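Local coordinates for protein cell death-related nuclease 4 (Caenorhabditis elegans, PDB 5DK5) that digests RNA and DNA from the 3' end as a metal-dependent DEDDh exonuclease and takes part in apoptotic DNA degradation, at residues G186-D190 against A191-C195; L74-N77 against C78-T82; V47-V51 against P52-I56. All blocks are in the same frame, centred on the assembly; numbering follows the deposited sequence.

Contact 1 (G186-D190 against A191-C195); sequences GRAHD and AMDDC
Asp193, in the first turn of helix 191-207, reaches back over the loop before the helix and holds the backbone of Ala188 and His189. Asp193 CB rests 3.4 Å from the carbonyl oxygen Asp190 O. With CG turned away from the carbonyl carbon (chi1 -76°), the carboxylate points back from the helix into the bend of the loop, and Asp193 CG lies 3.2 Å from His189 N. There OD1 takes a hydrogen bond from Ala188 N at 3.0 Å through its syn lone pair, and the methyl CB of Ala188 packs against the same oxygen at 3.4 Å. The other oxygen, OD2, accepts from His189 N at a short 2.5 Å, the donor standing 58° out of the carboxylate plane; Gly186 CA closes in on OD2 at 3.3 Å. One carboxylate thus fixes two successive peptide nitrogens and so the backbone that carries the His189 side chain.

Asp190 supplies the N-cap. Its CG sits between its own N and carbonyl carbon (chi1 60°), which brings OD1 within 3.1 Å of Met192 N for a weak capping bond, while OD2 has a weak bond from Gln43. Asp194 points its carboxylate to the magnesium ion and hydrogen-bonds the bound MES, close to Asp25 and Glu27. The spacing of His189, Ala191 and Asp194 fits the H-x-A-x-x-D signature of DEDDh exonucleases, so the turn belongs to the active site, with His189 probably in the place of the family's general base.

Contact 2 (L74-N77 against C78-T82); sequences LTKN and CVDFT
Thr75 and Val79 open the short helix 76-82 with a nearly straight backbone bond, Val79 N to Thr75 O at 3.1 Å and 165°, and Asp80 N repeats the pattern on Lys76 O at 3.0 Å. The helix carries Phe81 to a place beside Glu27 and the bound MES.

Thr75 is the N-cap. Its OG1 stands between its own N and carbonyl carbon (chi1 67°) and accepts from Cys78 N at 3.2 Å, while the same hydroxyl bonds to Ser30 O. On the side turned to strand 41-50, the residue before the cap meets the fourth residue after it: Leu74 CB lies 3.7 Å from Val79 CG2, the two side chains crossing at about a right angle, as in a hydrophobic staple. Leu74 CD2 also touches Cys78 SG at 4.0 Å, and both residues reach Ile42 of that strand. On the outer side the bent Lys76 chain brings CE across Asp80 at a slant, 3.6 Å from OD1, but NZ stays 4.4 Å from OD2, beyond a salt bridge. Asn77 OD1 accepts from Ala32 N, and ND2 has a weak bond to Asp31 OD1 of the same chain.

Two N-H groups of the first turn thus find acceptors outside the helix's own backbone, Cys78 N in Thr75 OG1 and Lys76 N in Asp31 of the second subunit, while the attraction between Lys76 and Asp80, their charged atoms not in contact, is probably mild.

Contact 3 (V47-V51 against P52-I56); sequences VAYDV and PNDKI
Tyr49 and Asp54 meet with the phenol pointing at the carboxylate: OD1 lies in the plane of the ring, at its edge, and the carboxylate stands 80° to it. Tyr49 OH donates to Asp54 OD1 at 2.4 Å, so short that the value is doubtful. CD1 of the ring has Ile56 CG1, from its partner in the antiparallel non-hydrogen-bonded pair, at its edge, 3.8 Å away.

Asp50 turns to the other face, with Lys55. Its backbone pairs with Lys55, N to O at 2.9 Å and O to N at 3.1 Å. With CG anti to the backbone N (chi1 -173°), the carboxylate swings forward over the turn, and Asn53 N reaches OD1 at 2.9 Å from above the carboxylate plane. With an alanine here the carboxylate is gone, and the turn, its Asn53 N-H without that mate, would probably be freer to shift. Asp54, with left-handed backbone angles, and Lys55 both face Asp50 as a G1 beta bulge.

The hairpin joins strands 41-50 and 55-65, the latter an outermost strand of the sheet within this chain; the face bearing Tyr49 and Ile56 lies against helix 191-207, at Ile206 and Gln203, while strand 20-28 flanks strand 41-50.

How the contacts relate
Going from the N terminus, contact 3 comes first and closes the tight hairpin between strands 41-50 and 55-65. Contact 2 follows, turning the chain after strand 55-65 into helix 76-82. Contact 1 comes last, where the loop after helix 172-179 enters helix 191-207. The three lie in series, none nested in or crossing another. Contact 1 stands between the others in space: Asp190 CB packs on Thr82 O at 3.6 Å, and Cys195 O on Val47 CG1 at 3.7 Å, whereas the nearest atoms of contacts 2 and 3 are about 15 Å apart. Helix 191-207 thus joins the hairpin side of the sheet to the metal site, beside which the far end of helix 76-82 also lies.

Contact 1 (G186-D190 against A191-C195)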
loop_
_atom_site.group_PDB
_atom_site.type_symbol
_atom_site.label_atom_id
_atom_site.label_comp_id
_atom_site.label_asym_id
_atom_site.label_seq_id
_atom_site.Cartn_x
_atom_site.Cartn_y
_atom_site.Cartn_z
ATOM N N GLY B 186 -25.211 -11.073 -6.287
ATOM C CA GLY B 186 -24.548 -9.931 -5.683
ATOM C C GLY B 186 -25.194 -9.492 -4.383
ATOM O O GLY B 186 -25.999 -8.560 -4.368
ATOM N N ARG B 187 -24.844 -10.169 -3.290
ATOM C CA ARG B 187 -25.332 -9.804 -1.961
ATOM C C ARG B 187 -24.249 -9.069 -1.178
ATOM O O ARG B 187 -24.340 -7.863 -0.948
ATOM C CB ARG B 187 -25.780 -11.045 -1.178
ATOM C CG ARG B 187 -26.687 -12.001 -1.945
ATOM C CD ARG B 187 -26.040 -13.365 -2.177
ATOM N NE ARG B 187 -26.906 -14.470 -1.770
ATOM C CZ ARG B 187 -26.989 -14.948 -0.531
ATOM N NH1 ARG B 187 -26.263 -14.419 0.447
ATOM N NH2 ARG B 187 -27.805 -15.959 -0.265
ATOM N N ALA B 188 -23.221 -9.812 -0.777
ATOM C CA ALA B 188 -22.149 -9.274 0.052
ATOM C C ALA B 188 -21.187 -8.414 -0.760
ATOM O O ALA B 188 -20.428 -7.624 -0.198
ATOM C CB ALA B 188 -21.397 -10.411 0.729
ATOM N N HIS B 189 -21.228 -8.571 -2.080
ATOM C CA HIS B 189 -20.317 -7.869 -2.980
ATOM C C HIS B 189 -18.855 -8.090 -2.589
ATOM O O HIS B 189 -18.064 -7.145 -2.546
ATOM C CB HIS B 189 -20.638 -6.370 -3.003
ATOM C CG HIS B 189 -21.981 -6.050 -3.580
ATOM N ND1 HIS B 189 -22.303 -6.295 -4.900
ATOM C CD2 HIS B 189 -23.087 -5.498 -3.022
ATOM C CE1 HIS B 189 -23.545 -5.911 -5.126
ATOM N NE2 HIS B 189 -24.044 -5.424 -4.007
ATOM N N ASP B 190 -18.503 -9.341 -2.304
ATOM C CA ASP B 190 -17.137 -9.688 -1.932
ATOM C C ASP B 190 -16.790 -11.112 -2.385
ATOM O O ASP B 190 -17.385 -11.630 -3.331
ATOM C CB ASP B 190 -16.948 -9.523 -0.417
ATOM C CG ASP B 190 -17.875 -10.411 0.398
ATOM O OD1 ASP B 190 -18.530 -11.307 -0.177
ATOM O OD2 ASP B 190 -17.946 -10.211 1.629
ATOM N N ALA B 191 -15.830 -11.736 -1.708
ATOM C CA ALA B 191 -15.349 -13.065 -2.073
ATOM C C ALA B 191 -16.457 -14.112 -2.069
ATOM O O ALA B 191 -16.499 -14.979 -2.941
ATOM C CB ALA B 191 -14.243 -13.489 -1.127
ATOM N N MET B 192 -17.347 -14.035 -1.087
ATOM C CA MET B 192 -18.385 -15.045 -0.928
ATOM C C MET B 192 -19.367 -14.997 -2.096
ATOM O O MET B 192 -19.936 -16.020 -2.474
ATOM C CB MET B 192 -19.122 -14.855 0.401
ATOM C CG MET B 192 -20.187 -15.908 0.688
ATOM S SD MET B 192 -19.591 -17.611 0.575
ATOM C CE MET B 192 -18.385 -17.650 1.899
ATOM N N ASP B 193 -19.555 -13.815 -2.674
ATOM C CA ASP B 193 -20.416 -13.674 -3.844
ATOM C C ASP B 193 -19.828 -14.432 -5.028
ATOM O O ASP B 193 -20.555 -15.082 -5.780
ATOM C CB ASP B 193 -20.610 -12.201 -4.205
ATOM C CG ASP B 193 -21.573 -11.496 -3.271
ATOM O OD1 ASP B 193 -21.866 -12.042 -2.187
ATOM O OD2 ASP B 193 -22.032 -10.389 -3.621
ATOM N N ASP B 194 -18.511 -14.346 -5.188
ATOM C CA ASP B 194 -17.823 -15.096 -6.233
ATOM C C ASP B 194 -18.025 -16.590 -6.015
ATOM O O ASP B 194 -18.311 -17.328 -6.954
ATOM C CB ASP B 194 -16.330 -14.760 -6.254
ATOM C CG ASP B 194 -16.058 -13.337 -6.699
ATOM O OD1 ASP B 194 -17.013 -12.536 -6.753
ATOM O OD2 ASP B 194 -14.887 -13.017 -6.991
ATOM N N CYS B 195 -17.879 -17.023 -4.766
ATOM C CA CYS B 195 -18.075 -18.423 -4.409
ATOM C C CYS B 195 -19.471 -18.901 -4.795
ATOM O O CYS B 195 -19.629 -19.972 -5.379
ATOM C CB CYS B 195 -17.854 -18.626 -2.909
ATOM S SG CYS B 195 -16.127 -18.595 -2.400
#

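Contact 2 (L74-N77 against C78-T82)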
loop_
_atom_site.group_PDB
_atom_site.type_symbol
_atom_site.label_atom_id
_atom_site.label_comp_id
_atom_site.label_asym_id
_atom_site.label_seq_id
_atom_site.Cartn_x
_atom_site.Cartn_y
_atom_site.Cartn_z
ATOM N N LEU B 74 -5.279 -0.790 2.594
ATOM C CA LEU B 74 -5.850 -1.096 1.289
ATOM C C LEU B 74 -5.924 0.162 0.433
ATOM O O LEU B 74 -6.376 1.208 0.893
ATOM C CB LEU B 74 -7.248 -1.705 1.432
ATOM C CG LEU B 74 -7.382 -3.000 2.237
ATOM C CD1 LEU B 74 -8.808 -3.516 2.131
ATOM C CD2 LEU B 74 -6.391 -4.056 1.768
ATOM N N THR B 75 -5.479 0.057 -0.815
ATOM C CA THR B 75 -5.620 1.155 -1.757
ATOM C C THR B 75 -7.099 1.349 -2.047
ATOM O O THR B 75 -7.905 0.449 -1.814
ATOM C CB THR B 75 -4.865 0.898 -3.071
ATOM O OG1 THR B 75 -5.475 -0.192 -3.773
ATOM C CG2 THR B 75 -3.404 0.573 -2.797
ATOM N N LYS B 76 -7.457 2.524 -2.549
ATOM C CA LYS B 76 -8.854 2.830 -2.820
ATOM C C LYS B 76 -9.422 1.897 -3.885
ATOM O O LYS B 76 -10.559 1.439 -3.773
ATOM C CB LYS B 76 -9.002 4.289 -3.257
ATOM C CG LYS B 76 -10.432 4.727 -3.535
ATOM C CD LYS B 76 -11.306 4.651 -2.289
ATOM C CE LYS B 76 -12.751 5.008 -2.602
ATOM N NZ LYS B 76 -12.882 6.365 -3.202
ATOM N N ASN B 77 -8.629 1.610 -4.913
ATOM C CA ASN B 77 -9.083 0.749 -5.999
ATOM C C ASN B 77 -9.211 -0.704 -5.545
ATOM O O ASN B 77 -10.023 -1.458 -6.080
ATOM C CB ASN B 77 -8.142 0.856 -7.206
ATOM C CG ASN B 77 -6.717 0.446 -6.885
ATOM O OD1 ASN B 77 -6.341 -0.712 -7.059
ATOM N ND2 ASN B 77 -5.911 1.399 -6.429
ATOM N N CYS B 78 -8.422 -1.092 -4.549
ATOM C CA CYS B 78 -8.541 -2.424 -3.967
ATOM C C CYS B 78 -9.865 -2.555 -3.220
ATOM O O CYS B 78 -10.575 -3.548 -3.370
ATOM C CB CYS B 78 -7.373 -2.714 -3.023
ATOM S SG CYS B 78 -7.549 -4.261 -2.089
ATOM N N VAL B 79 -10.191 -1.546 -2.418
ATOM C CA VAL B 79 -11.453 -1.524 -1.686
ATOM C C VAL B 79 -12.648 -1.548 -2.636
ATOM O O VAL B 79 -13.615 -2.274 -2.410
ATOM C CB VAL B 79 -11.552 -0.277 -0.782
ATOM C CG1 VAL B 79 -12.949 -0.149 -0.175
ATOM C CG2 VAL B 79 -10.503 -0.338 0.315
ATOM N N ASP B 80 -12.579 -0.743 -3.693
ATOM C CA ASP B 80 -13.660 -0.662 -4.667
ATOM C C ASP B 80 -13.860 -1.991 -5.392
ATOM O O ASP B 80 -14.982 -2.344 -5.758
ATOM C CB ASP B 80 -13.383 0.445 -5.688
ATOM C CG ASP B 80 -13.461 1.838 -5.084
ATOM O OD1 ASP B 80 -14.055 1.992 -3.996
ATOM O OD2 ASP B 80 -12.934 2.784 -5.705
ATOM N N PHE B 81 -12.772 -2.724 -5.595
ATOM C CA PHE B 81 -12.821 -3.977 -6.340
ATOM C C PHE B 81 -13.255 -5.159 -5.474
ATOM O O PHE B 81 -14.054 -5.989 -5.906
ATOM C CB PHE B 81 -11.457 -4.270 -6.966
ATOM C CG PHE B 81 -11.403 -5.573 -7.707
ATOM C CD1 PHE B 81 -12.032 -5.714 -8.933
ATOM C CD2 PHE B 81 -10.725 -6.657 -7.178
ATOM C CE1 PHE B 81 -11.987 -6.914 -9.618
ATOM C CE2 PHE B 81 -10.675 -7.859 -7.857
ATOM C CZ PHE B 81 -11.308 -7.987 -9.079
ATOM N N THR B 82 -12.722 -5.234 -4.259
ATOM C CA THR B 82 -12.987 -6.361 -3.370
ATOM C C THR B 82 -14.222 -6.139 -2.498
ATOM O O THR B 82 -14.832 -7.096 -2.018
ATOM C CB THR B 82 -11.789 -6.631 -2.447
ATOM O OG1 THR B 82 -11.598 -5.509 -1.577
ATOM C CG2 THR B 82 -10.522 -6.871 -3.264
#

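Contact 3 (V47-V51 against P52-I56)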
loop_
_atom_site.group_PDB
_atom_site.type_symbol
_atom_site.label_atom_id
_atom_site.label_comp_id
_atom_site.label_asym_id
_atom_site.label_seq_id
_atom_site.Cartn_x
_atom_site.Cartn_y
_atom_site.Cartn_z
ATOM N N VAL B 47 -17.298 -22.252 -0.125
ATOM C CA VAL B 47 -18.632 -22.826 0.007
ATOM C C VAL B 47 -18.605 -24.254 -0.528
ATOM O O VAL B 47 -17.970 -24.537 -1.546
ATOM C CB VAL B 47 -19.704 -21.998 -0.739
ATOM C CG1 VAL B 47 -19.436 -21.978 -2.236
ATOM C CG2 VAL B 47 -21.097 -22.546 -0.451
ATOM N N ALA B 48 -19.292 -25.152 0.169
ATOM C CA ALA B 48 -19.266 -26.568 -0.171
ATOM C C ALA B 48 -20.399 -26.930 -1.126
ATOM O O ALA B 48 -21.501 -26.390 -1.032
ATOM C CB ALA B 48 -19.348 -27.407 1.089
ATOM N N TYR B 49 -20.112 -27.843 -2.049
ATOM C CA TYR B 49 -21.120 -28.375 -2.960
ATOM C C TYR B 49 -21.211 -29.888 -2.826
ATOM O O TYR B 49 -20.215 -30.597 -2.969
ATOM C CB TYR B 49 -20.803 -27.992 -4.405
ATOM C CG TYR B 49 -21.728 -28.629 -5.415
ATOM C CD1 TYR B 49 -23.040 -28.193 -5.556
ATOM C CD2 TYR B 49 -21.291 -29.662 -6.231
ATOM C CE1 TYR B 49 -23.890 -28.774 -6.479
ATOM C CE2 TYR B 49 -22.134 -30.246 -7.156
ATOM C CZ TYR B 49 -23.430 -29.798 -7.276
ATOM O OH TYR B 49 -24.271 -30.375 -8.195
ATOM N N ASP B 50 -22.417 -30.372 -2.544
ATOM C CA ASP B 50 -22.672 -31.800 -2.398
ATOM C C ASP B 50 -22.942 -32.401 -3.775
ATOM O O ASP B 50 -23.986 -32.149 -4.376
ATOM C CB ASP B 50 -23.853 -32.028 -1.450
ATOM C CG ASP B 50 -24.065 -33.494 -1.106
ATOM O OD1 ASP B 50 -24.091 -34.336 -2.024
ATOM O OD2 ASP B 50 -24.212 -33.805 0.095
ATOM N N VAL B 51 -21.997 -33.195 -4.270
ATOM C CA VAL B 51 -22.079 -33.703 -5.636
ATOM C C VAL B 51 -23.174 -34.763 -5.803
ATOM O O VAL B 51 -24.006 -34.637 -6.698
ATOM C CB VAL B 51 -20.720 -34.280 -6.106
ATOM C CG1 VAL B 51 -20.853 -34.947 -7.475
ATOM C CG2 VAL B 51 -19.671 -33.184 -6.149
ATOM N N PRO B 52 -23.182 -35.808 -4.955
ATOM C CA PRO B 52 -24.231 -36.821 -5.135
ATOM C C PRO B 52 -25.650 -36.273 -5.001
ATOM O O PRO B 52 -26.523 -36.641 -5.787
ATOM C CB PRO B 52 -23.947 -37.827 -4.014
ATOM C CG PRO B 52 -22.524 -37.641 -3.684
ATOM C CD PRO B 52 -22.245 -36.191 -3.882
ATOM N N ASN B 53 -25.869 -35.403 -4.020
ATOM C CA ASN B 53 -27.200 -34.870 -3.750
ATOM C C ASN B 53 -27.494 -33.586 -4.518
ATOM O O ASN B 53 -28.600 -33.050 -4.435
ATOM C CB ASN B 53 -27.368 -34.622 -2.251
ATOM C CG ASN B 53 -27.190 -35.883 -1.430
ATOM O OD1 ASN B 53 -26.140 -36.100 -0.827
ATOM N ND2 ASN B 53 -28.216 -36.728 -1.413
ATOM N N ASP B 54 -26.505 -33.100 -5.262
ATOM C CA ASP B 54 -26.672 -31.907 -6.087
ATOM C C ASP B 54 -27.206 -30.740 -5.259
ATOM O O ASP B 54 -28.271 -30.194 -5.554
ATOM C CB ASP B 54 -27.613 -32.203 -7.259
ATOM C CG ASP B 54 -27.680 -31.065 -8.260
ATOM O OD1 ASP B 54 -26.655 -30.379 -8.452
ATOM O OD2 ASP B 54 -28.760 -30.852 -8.852
ATOM N N LYS B 55 -26.469 -30.369 -4.217
ATOM C CA LYS B 55 -26.922 -29.338 -3.287
ATOM C C LYS B 55 -25.800 -28.382 -2.893
ATOM O O LYS B 55 -24.788 -28.795 -2.331
ATOM C CB LYS B 55 -27.513 -29.988 -2.032
ATOM C CG LYS B 55 -28.033 -29.003 -0.989
ATOM C CD LYS B 55 -29.133 -28.115 -1.549
ATOM C CE LYS B 55 -29.627 -27.125 -0.513
ATOM N NZ LYS B 55 -30.634 -26.194 -1.087
ATOM N N ILE B 56 -25.995 -27.102 -3.195
ATOM C CA ILE B 56 -25.090 -26.058 -2.732
ATOM C C ILE B 56 -25.342 -25.808 -1.251
ATOM O O ILE B 56 -26.403 -25.316 -0.868
ATOM C CB ILE B 56 -25.269 -24.745 -3.521
ATOM C CG1 ILE B 56 -25.005 -24.985 -5.011
ATOM C CG2 ILE B 56 -24.339 -23.657 -2.975
ATOM C CD1 ILE B 56 -25.270 -23.783 -5.895
#